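Local coordinates for protein LYND (Lyngbya aestuarii, PDB 4V1T) that probably catalyses the ATP-dependent cyclodehydration of cysteine residues in precursor peptides to thiazolines, as a heterocyclase of the YcaO family, at residues K168-A173 against T201-C206; I290-H295 against K301-I306; S742-G747 against L763-M768. One frame throughout, in Å; residues are numbered along the deposited sequence.

Contact 1. Residues K168-A173 against T201-C206; sequences KINKQA and TGCWDC. With ZN (zinc ion), chain K.
Asn170, projecting from helix 165-176, lays its side chain against the start of the helix that begins at Trp204 and gives that helix end an acceptor. Its CB packs 3.7 Å from Trp204 CB and meets the indole ring obliquely. With CG anti to the backbone N (chi1 -175°), the amide reaches straight across to the other segment, and Asn170 CG itself passes 3.5 Å from Trp204 CB. At the tip OD1 does the bonding, and ND2 lies alongside. OD1 accepts the backbone N-H of Trp204 at 2.9 Å between Trp204 N and Asn170 OD1, nearly straight at the hydrogen (170°), although the donor stands well above the carbonyl plane, 61° out of it. The same oxygen touches Cys203 CB, and ND2 lies beside that carbon too, at 3.7 Å from Asn170 ND2 to Cys203 CB. The bond thus engages an N-H of the first helical turn right next to a zinc ligand.

Cys203, the N-cap residue, binds the zinc ion through SG at 2.0 Å, while Cys206 SG does so at 2.4 Å. The two cysteines also form a capping box, each sulfur weakly accepting the backbone N-H of the other residue. Cys311 and Cys314 complete a four-cysteine site built from two CxxC pairs, so Asn170 acts from the second shell, touching the ligand's CB rather than the metal.

The Trp204 indole runs on past the amide, and its NE1 bonds to Tyr161 O; Asp205 OD2 in turn bonds to Thr313 OG1. The indole packs on Leu166 and Ala167 of helix 165-176, and Trp180 of strand 180-184 touches both Asn170 and Trp204, placing this zinc-bound helix end beside both the 165-176 helix and the sheet.

Contact 2. Residues I290-H295 against K301-I306; sequences IITLNH and KSHILI
Thr292 and His303 meet on the face of the antiparallel hairpin that carries Ile290, where both side chains are buried. Thr292 OG1 and His303 NE2 lie 2.8 Å apart in a hydrogen bond whose donor could be either. The hydroxyl approaches the imidazole at its edge, in the ring plane, while the methyl Thr292 CG2 comes to 3.4 Å from His303 NE2. Thr292 OG1 sits between the backbone N and the carbonyl carbon (chi1 57°), which turns it toward this nitrogen. Two hydrogen-bonded pairs, Ile290 with His303 and Thr292 with Lys301, join the strands; 299-304 is the sheet's outermost strand within this chain, and 289-294 separates it from strand 189-196.

Solvent reaches Lys301 and Ser302. The Lys301 side chain meets Thr292 through CB, beside OG1; its bent chain then leads off and touches Pro361. On the other face, Ile291 CD1 makes a single close touch, 3.2 Å from Ser302 OG, at an otherwise exposed serine; Ile291 also packs on Leu298 of the second subunit.

His303 ND1 bonds to Ser360 OG, so a hydroxyl faces each ring nitrogen, and the two bonds together limit the imidazole's rotation.

Contact 3. Residues S742-G747 against L763-M768; sequences SRFGEG and LTEAQM
Phe744 offers one ring face to Met768 and its CB to Glu765, and these three side chains supply the buried surface of the contact. Met768 CB sits over the middle of the ring, 3.9 Å from the centroid of the Phe744 ring and only 11° off its normal, a CH-pi contact of direct face-on kind. Met768 CG follows across the ring, 4.0 Å from Phe744 CD1. The chain then bends (chi2 -57°), which leaves the sulfur beyond the centre: Met768 SD is 5.4 Å from the centroid of the Phe744 ring and approaches it obliquely. Methionine and phenylalanine run antiparallel past one another.

This is a Met-aromatic contact, made here between two loops that lie on either side of helix 748-755 in sequence, near the C-terminal end of the chain. Leu749 of that helix touches both Phe744 and Met768, while Tyr560, from helix 538-561, meets the Phe744 ring with its plane steeply inclined. On the face opposite Met768, the backbone carbon of Ser742 lies near the rim and covers part of the ring there. Replacing Phe744 by an alanine would probably open a gap between Ser742 and Met768 and take away the ring face on which Met768 CB rests.

Glu765 approaches from the 3-10 turn 765-767. Its extended chain brings Glu765 OE2 to 4.0 Å from Phe744 CB, a van der Waals contact; the oxygen's hydrogen bond goes to Ser460 OG. CG of the same residue lies obliquely to the ring. The turn is tied at its start by Gln767, whose OE1 accepts the backbone N-H of Thr764 at 2.8 Å from Thr764 N to Gln767 OE1, on a lone pair.

In the fold
Contacts 1 and 2 are neighbours, their centres about 18 Å apart. They touch directly where the chain leaves the hairpin: Ile306 O lies 3.9 Å from Cys206 CB, and Leu305 CD2 packs 4.1 Å from Gly202 O. From there the chain runs on to Cys311 and Cys314, so the end of contact 2 leads into the zinc site that contact 1 half supplies; the side chain of Ile290 is about 13 Å from the metal. Contact 3 is remote, its centre about 54 Å from that of contact 1 and about 52 Å from that of contact 2, with nearest atoms about 31 and 32 Å away. None of the six segments belongs to the ADP pocket.

Contact 1. Residues K168-A173 against T201-C206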
loop_
_atom_site.group_PDB
_atom_site.type_symbol
_atom_site.label_atom_id
_atom_site.label_comp_id
_atom_site.label_asym_id
_atom_site.label_seq_id
_atom_site.Cartn_x
_atom_site.Cartn_y
_atom_site.Cartn_z
ATOM N N LYS B 168 -12.746 -33.721 9.566
ATOM C CA LYS B 168 -13.258 -34.925 8.926
ATOM C C LYS B 168 -13.667 -34.644 7.478
ATOM O O LYS B 168 -13.402 -35.438 6.575
ATOM C CB LYS B 168 -14.449 -35.474 9.711
ATOM C CG LYS B 168 -15.006 -36.769 9.149
ATOM C CD LYS B 168 -16.277 -37.182 9.869
ATOM C CE LYS B 168 -16.783 -38.527 9.367
ATOM N NZ LYS B 168 -15.876 -39.654 9.746
ATOM N N ILE B 169 -14.333 -33.522 7.259
ATOM C CA ILE B 169 -14.744 -33.164 5.911
ATOM C C ILE B 169 -13.505 -33.009 5.022
ATOM O O ILE B 169 -13.480 -33.466 3.875
ATOM C CB ILE B 169 -15.578 -31.869 5.905
ATOM C CG1 ILE B 169 -16.923 -32.124 6.585
ATOM C CG2 ILE B 169 -15.777 -31.360 4.471
ATOM C CD1 ILE B 169 -17.799 -30.887 6.704
ATOM N N ASN B 170 -12.481 -32.374 5.582
ATOM C CA ASN B 170 -11.213 -32.183 4.900
ATOM C C ASN B 170 -10.530 -33.517 4.565
ATOM O O ASN B 170 -9.887 -33.651 3.523
ATOM C CB ASN B 170 -10.289 -31.322 5.763
ATOM C CG ASN B 170 -8.991 -30.980 5.068
ATOM O OD1 ASN B 170 -8.990 -30.354 4.018
ATOM N ND2 ASN B 170 -7.877 -31.386 5.655
ATOM N N LYS B 171 -10.673 -34.501 5.441
ATOM C CA LYS B 171 -10.033 -35.798 5.226
ATOM C C LYS B 171 -10.702 -36.574 4.109
ATOM O O LYS B 171 -10.024 -37.192 3.290
ATOM C CB LYS B 171 -10.054 -36.630 6.505
ATOM C CG LYS B 171 -9.011 -36.222 7.529
ATOM C CD LYS B 171 -7.605 -36.368 6.966
ATOM C CE LYS B 171 -6.642 -36.995 7.965
ATOM N NZ LYS B 171 -5.445 -37.570 7.286
ATOM N N GLN B 172 -12.031 -36.561 4.094
ATOM C CA GLN B 172 -12.785 -37.227 3.047
ATOM C C GLN B 172 -12.545 -36.556 1.708
ATOM O O GLN B 172 -12.417 -37.229 0.697
ATOM C CB GLN B 172 -14.281 -37.216 3.366
ATOM C CG GLN B 172 -14.674 -38.104 4.531
ATOM C CD GLN B 172 -16.169 -38.091 4.787
ATOM O OE1 GLN B 172 -16.860 -37.132 4.445
ATOM N NE2 GLN B 172 -16.680 -39.160 5.386
ATOM N N ALA B 173 -12.496 -35.224 1.717
ATOM C CA ALA B 173 -12.313 -34.455 0.488
ATOM C C ALA B 173 -10.963 -34.759 -0.155
ATOM O O ALA B 173 -10.858 -34.851 -1.370
ATOM C CB ALA B 173 -12.446 -32.969 0.773
ATOM N N THR B 201 -4.577 -26.551 -4.046
ATOM C CA THR B 201 -4.587 -25.558 -2.974
ATOM C C THR B 201 -4.177 -26.206 -1.666
ATOM O O THR B 201 -4.008 -27.425 -1.591
ATOM C CB THR B 201 -5.986 -24.934 -2.803
ATOM O OG1 THR B 201 -6.902 -25.943 -2.355
ATOM C CG2 THR B 201 -6.470 -24.332 -4.115
ATOM N N GLY B 202 -4.034 -25.393 -0.626
ATOM C CA GLY B 202 -3.831 -25.920 0.703
ATOM C C GLY B 202 -5.098 -26.607 1.176
ATOM O O GLY B 202 -6.167 -26.378 0.629
ATOM N N CYS B 203 -4.971 -27.469 2.178
ATOM C CA CYS B 203 -6.125 -28.137 2.769
ATOM C C CYS B 203 -6.653 -27.304 3.940
ATOM O O CYS B 203 -6.121 -26.227 4.243
ATOM C CB CYS B 203 -5.730 -29.543 3.215
ATOM S SG CYS B 203 -4.440 -29.616 4.511
ATOM N N TRP B 204 -7.708 -27.781 4.591
ATOM C CA TRP B 204 -8.248 -27.078 5.745
ATOM C C TRP B 204 -7.243 -27.076 6.891
ATOM O O TRP B 204 -7.219 -26.152 7.702
ATOM C CB TRP B 204 -9.558 -27.708 6.199
ATOM C CG TRP B 204 -10.036 -27.184 7.514
ATOM C CD1 TRP B 204 -10.823 -26.088 7.725
ATOM C CD2 TRP B 204 -9.742 -27.727 8.796
ATOM N NE1 TRP B 204 -11.035 -25.916 9.075
ATOM C CE2 TRP B 204 -10.387 -26.911 9.754
ATOM C CE3 TRP B 204 -8.997 -28.823 9.237
ATOM C CZ2 TRP B 204 -10.317 -27.166 11.124
ATOM C CZ3 TRP B 204 -8.927 -29.076 10.602
ATOM C CH2 TRP B 204 -9.584 -28.247 11.528
ATOM N N ASP B 205 -6.400 -28.100 6.939
ATOM C CA ASP B 205 -5.386 -28.194 7.973
ATOM C C ASP B 205 -4.287 -27.149 7.764
ATOM O O ASP B 205 -3.731 -26.623 8.739
ATOM C CB ASP B 205 -4.781 -29.601 7.998
ATOM C CG ASP B 205 -4.443 -30.065 9.394
ATOM O OD1 ASP B 205 -4.262 -29.211 10.281
ATOM O OD2 ASP B 205 -4.361 -31.289 9.596
ATOM N N CYS B 206 -3.952 -26.875 6.501
ATOM C CA CYS B 206 -3.037 -25.775 6.166
ATOM C C CYS B 206 -3.534 -24.460 6.770
ATOM O O CYS B 206 -2.764 -23.678 7.321
ATOM C CB CYS B 206 -2.891 -25.602 4.646
ATOM S SG CYS B 206 -2.058 -26.938 3.767
HETATM ZN ZN ZN K . -2.525 -29.232 4.163
#

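Contact 2. Residues I290-H295 against K301-I306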
loop_
_atom_site.group_PDB
_atom_site.type_symbol
_atom_site.label_atom_id
_atom_site.label_comp_id
_atom_site.label_asym_id
_atom_site.label_seq_id
_atom_site.Cartn_x
_atom_site.Cartn_y
_atom_site.Cartn_z
ATOM N N ILE B 290 -9.225 -16.448 1.140
ATOM C CA ILE B 290 -10.337 -16.157 2.036
ATOM C C ILE B 290 -10.655 -14.667 1.971
ATOM O O ILE B 290 -9.766 -13.819 2.004
ATOM C CB ILE B 290 -10.028 -16.558 3.476
ATOM C CG1 ILE B 290 -9.773 -18.064 3.545
ATOM C CG2 ILE B 290 -11.195 -16.186 4.388
ATOM C CD1 ILE B 290 -9.255 -18.538 4.880
ATOM N N ILE B 291 -11.939 -14.362 1.885
ATOM C CA ILE B 291 -12.416 -12.987 1.909
ATOM C C ILE B 291 -13.132 -12.731 3.218
ATOM O O ILE B 291 -14.027 -13.484 3.586
ATOM C CB ILE B 291 -13.412 -12.719 0.770
ATOM C CG1 ILE B 291 -12.744 -12.984 -0.574
ATOM C CG2 ILE B 291 -13.981 -11.303 0.860
ATOM C CD1 ILE B 291 -11.647 -12.010 -0.938
ATOM N N THR B 292 -12.738 -11.669 3.904
ATOM C CA THR B 292 -13.437 -11.239 5.108
ATOM C C THR B 292 -14.106 -9.907 4.823
ATOM O O THR B 292 -13.460 -8.967 4.369
ATOM C CB THR B 292 -12.508 -11.111 6.334
ATOM O OG1 THR B 292 -11.435 -10.204 6.043
ATOM C CG2 THR B 292 -11.938 -12.463 6.701
ATOM N N LEU B 293 -15.410 -9.848 5.067
ATOM C CA LEU B 293 -16.174 -8.619 4.955
ATOM C C LEU B 293 -16.723 -8.250 6.328
ATOM O O LEU B 293 -17.705 -8.829 6.796
ATOM C CB LEU B 293 -17.313 -8.770 3.952
ATOM C CG LEU B 293 -18.284 -7.589 3.830
ATOM C CD1 LEU B 293 -17.569 -6.339 3.362
ATOM C CD2 LEU B 293 -19.437 -7.930 2.895
ATOM N N ASN B 294 -16.070 -7.288 6.968
ATOM C CA ASN B 294 -16.525 -6.780 8.252
ATOM C C ASN B 294 -17.752 -5.910 8.046
ATOM O O ASN B 294 -17.695 -4.912 7.327
ATOM C CB ASN B 294 -15.405 -5.996 8.932
ATOM C CG ASN B 294 -15.661 -5.780 10.409
ATOM O OD1 ASN B 294 -16.783 -5.494 10.827
ATOM N ND2 ASN B 294 -14.627 -5.925 11.206
ATOM N N HIS B 295 -18.867 -6.312 8.647
ATOM C CA HIS B 295 -20.137 -5.620 8.469
ATOM C C HIS B 295 -20.278 -4.404 9.402
ATOM O O HIS B 295 -20.856 -3.388 9.008
ATOM C CB HIS B 295 -21.301 -6.581 8.729
ATOM C CG HIS B 295 -21.425 -7.683 7.727
ATOM N ND1 HIS B 295 -21.718 -7.453 6.399
ATOM C CD2 HIS B 295 -21.327 -9.030 7.862
ATOM C CE1 HIS B 295 -21.782 -8.606 5.759
ATOM N NE2 HIS B 295 -21.544 -9.578 6.621
ATOM N N LYS B 301 -11.008 -7.581 3.145
ATOM C CA LYS B 301 -9.635 -8.063 3.023
ATOM C C LYS B 301 -9.585 -9.401 2.285
ATOM O O LYS B 301 -10.445 -10.258 2.493
ATOM C CB LYS B 301 -9.015 -8.244 4.413
ATOM C CG LYS B 301 -8.458 -6.982 5.053
ATOM C CD LYS B 301 -8.256 -7.190 6.557
ATOM C CE LYS B 301 -7.024 -6.470 7.090
ATOM N NZ LYS B 301 -5.804 -7.333 7.051
ATOM N N SER B 302 -8.566 -9.568 1.440
ATOM C CA SER B 302 -8.260 -10.850 0.811
ATOM C C SER B 302 -7.069 -11.471 1.504
ATOM O O SER B 302 -6.055 -10.820 1.706
ATOM C CB SER B 302 -7.961 -10.684 -0.682
ATOM O OG SER B 302 -9.059 -10.092 -1.335
ATOM N N HIS B 303 -7.206 -12.737 1.866
ATOM C CA HIS B 303 -6.172 -13.451 2.616
ATOM C C HIS B 303 -5.706 -14.679 1.826
ATOM O O HIS B 303 -6.502 -15.565 1.528
ATOM C CB HIS B 303 -6.702 -13.870 3.992
ATOM C CG HIS B 303 -7.490 -12.805 4.682
ATOM N ND1 HIS B 303 -6.918 -11.920 5.568
ATOM C CD2 HIS B 303 -8.800 -12.466 4.605
ATOM C CE1 HIS B 303 -7.844 -11.096 6.023
ATOM N NE2 HIS B 303 -8.992 -11.401 5.449
ATOM N N ILE B 304 -4.414 -14.724 1.503
ATOM C CA ILE B 304 -3.854 -15.805 0.701
ATOM C C ILE B 304 -3.558 -17.038 1.553
ATOM O O ILE B 304 -2.798 -16.963 2.504
ATOM C CB ILE B 304 -2.546 -15.389 0.006
ATOM C CG1 ILE B 304 -2.737 -14.115 -0.828
ATOM C CG2 ILE B 304 -2.021 -16.527 -0.878
ATOM C CD1 ILE B 304 -3.327 -14.347 -2.201
ATOM N N LEU B 305 -4.129 -18.173 1.180
ATOM C CA LEU B 305 -3.821 -19.439 1.825
ATOM C C LEU B 305 -2.681 -20.145 1.104
ATOM O O LEU B 305 -2.827 -20.564 -0.042
ATOM C CB LEU B 305 -5.053 -20.349 1.856
ATOM C CG LEU B 305 -4.802 -21.776 2.354
ATOM C CD1 LEU B 305 -4.312 -21.761 3.799
ATOM C CD2 LEU B 305 -6.060 -22.624 2.221
ATOM N N ILE B 306 -1.554 -20.287 1.789
ATOM C CA ILE B 306 -0.423 -21.010 1.239
ATOM C C ILE B 306 -0.596 -22.498 1.520
ATOM O O ILE B 306 -0.895 -22.892 2.633
ATOM C CB ILE B 306 0.918 -20.510 1.826
ATOM C CG1 ILE B 306 1.290 -19.148 1.235
ATOM C CG2 ILE B 306 2.058 -21.486 1.505
ATOM C CD1 ILE B 306 0.535 -17.989 1.825
#

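Contact 3. Residues S742-G747 against L763-M768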
loop_
_atom_site.group_PDB
_atom_site.type_symbol
_atom_site.label_atom_id
_atom_site.label_comp_id
_atom_site.label_asym_id
_atom_site.label_seq_id
_atom_site.Cartn_x
_atom_site.Cartn_y
_atom_site.Cartn_z
ATOM N N SER B 742 21.489 -11.545 32.696
ATOM C CA SER B 742 22.278 -11.785 33.904
ATOM C C SER B 742 22.716 -13.247 34.049
ATOM O O SER B 742 22.190 -13.987 34.885
ATOM C CB SER B 742 21.484 -11.357 35.141
ATOM O OG SER B 742 21.197 -9.961 35.112
ATOM N N ARG B 743 23.691 -13.646 33.238
ATOM C CA ARG B 743 24.238 -15.009 33.277
ATOM C C ARG B 743 25.728 -14.937 33.594
ATOM O O ARG B 743 26.524 -14.533 32.754
ATOM C CB ARG B 743 23.982 -15.731 31.953
ATOM C CG ARG B 743 22.500 -15.754 31.576
ATOM C CD ARG B 743 22.251 -16.491 30.287
ATOM N NE ARG B 743 20.834 -16.699 30.011
ATOM C CZ ARG B 743 20.377 -17.321 28.928
ATOM N NH1 ARG B 743 21.220 -17.779 28.009
ATOM N NH2 ARG B 743 19.075 -17.480 28.753
ATOM N N PHE B 744 26.092 -15.331 34.811
ATOM C CA PHE B 744 27.411 -15.028 35.357
ATOM C C PHE B 744 28.311 -16.243 35.526
ATOM O O PHE B 744 29.164 -16.270 36.420
ATOM C CB PHE B 744 27.258 -14.320 36.709
ATOM C CG PHE B 744 26.448 -13.059 36.642
ATOM C CD1 PHE B 744 26.528 -12.227 35.534
ATOM C CD2 PHE B 744 25.621 -12.692 37.691
ATOM C CE1 PHE B 744 25.785 -11.067 35.459
ATOM C CE2 PHE B 744 24.878 -11.524 37.629
ATOM C CZ PHE B 744 24.960 -10.709 36.517
ATOM N N GLY B 745 28.142 -17.239 34.666
ATOM C CA GLY B 745 29.054 -18.377 34.641
ATOM C C GLY B 745 30.436 -17.943 34.177
ATOM O O GLY B 745 30.583 -16.907 33.530
ATOM N N GLU B 746 31.447 -18.729 34.517
ATOM C CA GLU B 746 32.829 -18.411 34.167
ATOM C C GLU B 746 33.020 -18.347 32.648
ATOM O O GLU B 746 32.283 -18.976 31.898
ATOM C CB GLU B 746 33.785 -19.450 34.776
ATOM C CG GLU B 746 33.678 -20.854 34.177
ATOM C CD GLU B 746 34.531 -21.884 34.914
ATOM O OE1 GLU B 746 35.116 -21.557 35.970
ATOM O OE2 GLU B 746 34.615 -23.034 34.441
ATOM N N GLY B 747 34.005 -17.571 32.212
ATOM C CA GLY B 747 34.330 -17.446 30.801
ATOM C C GLY B 747 34.617 -16.021 30.351
ATOM O O GLY B 747 35.249 -15.234 31.050
ATOM N N LEU B 763 36.731 -9.144 37.723
ATOM C CA LEU B 763 35.725 -8.959 38.758
ATOM C C LEU B 763 35.284 -10.326 39.252
ATOM O O LEU B 763 35.443 -11.325 38.551
ATOM C CB LEU B 763 34.521 -8.175 38.226
ATOM C CG LEU B 763 34.749 -6.717 37.824
ATOM C CD1 LEU B 763 33.473 -6.175 37.207
ATOM C CD2 LEU B 763 35.174 -5.857 38.999
ATOM N N THR B 764 34.750 -10.375 40.470
ATOM C CA THR B 764 34.118 -11.588 40.967
ATOM C C THR B 764 32.652 -11.552 40.577
ATOM O O THR B 764 32.139 -10.505 40.158
ATOM C CB THR B 764 34.242 -11.723 42.497
ATOM O OG1 THR B 764 33.535 -10.654 43.133
ATOM C CG2 THR B 764 35.698 -11.685 42.916
ATOM N N GLU B 765 31.976 -12.689 40.714
ATOM C CA GLU B 765 30.560 -12.786 40.377
ATOM C C GLU B 765 29.740 -11.787 41.180
ATOM O O GLU B 765 28.776 -11.217 40.671
ATOM C CB GLU B 765 30.046 -14.206 40.624
ATOM C CG GLU B 765 28.532 -14.359 40.525
ATOM C CD GLU B 765 28.078 -15.807 40.515
ATOM O OE1 GLU B 765 28.925 -16.706 40.716
ATOM O OE2 GLU B 765 26.873 -16.043 40.301
ATOM N N ALA B 766 30.144 -11.567 42.430
ATOM C CA ALA B 766 29.419 -10.684 43.323
ATOM C C ALA B 766 29.551 -9.215 42.932
ATOM O O ALA B 766 28.747 -8.392 43.356
ATOM C CB ALA B 766 29.901 -10.890 44.753
ATOM N N GLN B 767 30.567 -8.892 42.137
ATOM C CA GLN B 767 30.821 -7.518 41.710
ATOM C C GLN B 767 30.209 -7.220 40.356
ATOM O O GLN B 767 30.333 -6.107 39.861
ATOM C CB GLN B 767 32.320 -7.247 41.631
ATOM C CG GLN B 767 33.052 -7.412 42.946
ATOM C CD GLN B 767 34.551 -7.301 42.780
ATOM O OE1 GLN B 767 35.177 -8.113 42.096
ATOM N NE2 GLN B 767 35.137 -6.285 43.399
ATOM N N MET B 768 29.568 -8.213 39.747
ATOM C CA MET B 768 28.863 -7.979 38.491
ATOM C C MET B 768 27.693 -7.039 38.741
ATOM O O MET B 768 27.120 -7.028 39.826
ATOM C CB MET B 768 28.375 -9.290 37.869
ATOM C CG MET B 768 29.477 -10.147 37.247
ATOM S SD MET B 768 30.411 -9.280 35.984
ATOM C CE MET B 768 31.741 -10.402 35.602
#